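Local coordinates for segregation and condensation protein A (Bacillus subtilis, PDB 5H66) that probably serves as the kleisin subunit of the bacterial SMC condensin complex, which takes part in chromosome condensation and segregation, at residues Leu47-Leu52 / Val58-Glu63. Numbering follows the deposited sequence.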
# COMPACT_ATOMS: atom_id res chain seq x y z
N LEU C 47 -1.09 -19.43 13.72
CA LEU C 47 -2.36 -19.28 13.01
C LEU C 47 -3.47 -20.09 13.68
O LEU C 47 -4.63 -19.66 13.69
CB LEU C 47 -2.20 -19.72 11.55
CG LEU C 47 -1.24 -18.87 10.71
CD1 LEU C 47 -1.03 -19.47 9.34
CD2 LEU C 47 -1.76 -17.43 10.61
N ALA C 48 -3.13 -21.25 14.24
CA ALA C 48 -4.12 -22.05 14.95
C ALA C 48 -4.65 -21.31 16.17
O ALA C 48 -5.87 -21.26 16.39
CB ALA C 48 -3.51 -23.39 15.37
N VAL C 49 -3.75 -20.70 16.95
CA VAL C 49 -4.17 -19.98 18.15
C VAL C 49 -5.08 -18.81 17.78
O VAL C 49 -6.10 -18.57 18.44
CB VAL C 49 -2.94 -19.52 18.95
CG1 VAL C 49 -3.37 -18.69 20.14
CG2 VAL C 49 -2.13 -20.71 19.41
N LEU C 50 -4.73 -18.06 16.73
CA LEU C 50 -5.58 -16.97 16.29
C LEU C 50 -6.97 -17.47 15.90
O LEU C 50 -7.98 -16.82 16.19
CB LEU C 50 -4.94 -16.23 15.11
CG LEU C 50 -3.55 -15.63 15.31
CD1 LEU C 50 -2.97 -15.21 13.96
CD2 LEU C 50 -3.60 -14.46 16.26
N GLU C 51 -7.04 -18.63 15.24
CA GLU C 51 -8.33 -19.17 14.86
C GLU C 51 -9.12 -19.64 16.07
O GLU C 51 -10.34 -19.47 16.14
CB GLU C 51 -8.16 -20.31 13.85
CG GLU C 51 -9.42 -20.64 13.06
CD GLU C 51 -9.75 -19.57 12.05
OE1 GLU C 51 -8.81 -19.00 11.45
OE2 GLU C 51 -10.96 -19.29 11.85
N LEU C 52 -8.43 -20.24 17.05
CA LEU C 52 -9.11 -20.66 18.28
C LEU C 52 -9.64 -19.45 19.05
O LEU C 52 -10.73 -19.50 19.61
CB LEU C 52 -8.16 -21.49 19.14
CG LEU C 52 -7.88 -22.90 18.62
CD1 LEU C 52 -6.64 -23.47 19.26
CD2 LEU C 52 -9.08 -23.81 18.87
N VAL C 58 -10.33 -20.25 23.32
CA VAL C 58 -9.07 -20.07 24.02
C VAL C 58 -9.00 -18.63 24.51
O VAL C 58 -9.45 -17.71 23.83
CB VAL C 58 -7.87 -20.41 23.10
CG1 VAL C 58 -6.58 -19.86 23.68
CG2 VAL C 58 -7.77 -21.91 22.89
N LEU C 59 -8.45 -18.44 25.71
CA LEU C 59 -8.15 -17.12 26.24
C LEU C 59 -6.65 -16.86 26.14
O LEU C 59 -5.84 -17.74 26.47
CB LEU C 59 -8.62 -16.98 27.69
CG LEU C 59 -7.89 -15.99 28.62
CD1 LEU C 59 -8.07 -14.54 28.18
CD2 LEU C 59 -8.36 -16.17 30.06
N ILE C 60 -6.29 -15.66 25.70
CA ILE C 60 -4.91 -15.28 25.44
C ILE C 60 -4.56 -14.08 26.30
O ILE C 60 -5.39 -13.18 26.48
CB ILE C 60 -4.68 -14.98 23.95
CG1 ILE C 60 -4.88 -16.25 23.14
CG2 ILE C 60 -3.30 -14.40 23.70
CD1 ILE C 60 -3.85 -17.29 23.41
N GLU C 61 -3.33 -14.06 26.82
CA GLU C 61 -2.80 -12.92 27.55
C GLU C 61 -1.39 -12.64 27.07
O GLU C 61 -0.57 -13.57 26.98
CB GLU C 61 -2.82 -13.16 29.06
CG GLU C 61 -4.21 -13.36 29.65
CD GLU C 61 -4.23 -13.24 31.16
OE1 GLU C 61 -3.76 -14.18 31.84
OE2 GLU C 61 -4.72 -12.21 31.67
N GLN C 62 -1.10 -11.38 26.77
CA GLN C 62 0.24 -10.94 26.40
C GLN C 62 0.42 -9.51 26.88
O GLN C 62 -0.43 -8.66 26.61
CB GLN C 62 0.47 -11.04 24.88
CG GLN C 62 1.93 -11.01 24.48
CD GLN C 62 2.14 -11.05 22.97
OE1 GLN C 62 1.21 -10.83 22.19
NE2 GLN C 62 3.37 -11.34 22.55
N GLU C 63 1.52 -9.25 27.58
CA GLU C 63 1.71 -7.96 28.23
C GLU C 63 2.15 -6.89 27.23
O GLU C 63 1.53 -5.82 27.15
CB GLU C 63 2.72 -8.08 29.37
CG GLU C 63 2.49 -7.10 30.52
CD GLU C 63 3.41 -7.35 31.70
OE1 GLU C 63 3.15 -8.29 32.48
OE2 GLU C 63 4.40 -6.59 31.85
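Val49 and Ile60 meet methyl to methyl, CG1 of the valine lying 3.6 Å from CD1 of the isoleucine. The isoleucine carries its CG1 arm beside its own backbone N (chi1 -65°) and extends CD1 from there to the helix. Near the start of the strand, Val58 sets its CG2 methyl against the base of the Leu52 side chain, 3.8 Å from Leu52 CB, with Leu52 CD1 a little farther off at 4.1 Å from the same methyl. At chi1 165° CG2 lies anti to the carbonyl carbon and beside the backbone N, which places this methyl against Leu52.

No hydrogen bond joins 47-52 to 58-63, and all four touching residues are buried and apolar. Beta-branched Val58 and Ile60 suit an extended strand; two positions apart, both direct their CB toward the helix, whereas Leu59 between them and Glu61 after Ile60 are exposed. Val49, short and branched, suits a buried place where it touches Phe30 as well as Ile60. Leucine suits position 52, where its longer chain also reaches Val18 of helix 11-23, and Val58 in turn touches Leu21 of that helix. Ile60 additionally packs on a side chain of another protein's chain. A short connection leads from helix 39-54 into strand 58-62, which packs back on that helix, consistent with the winged-helix fold of kleisin C-terminal domains, where the third helix packs against the beta hairpin that carries the wing.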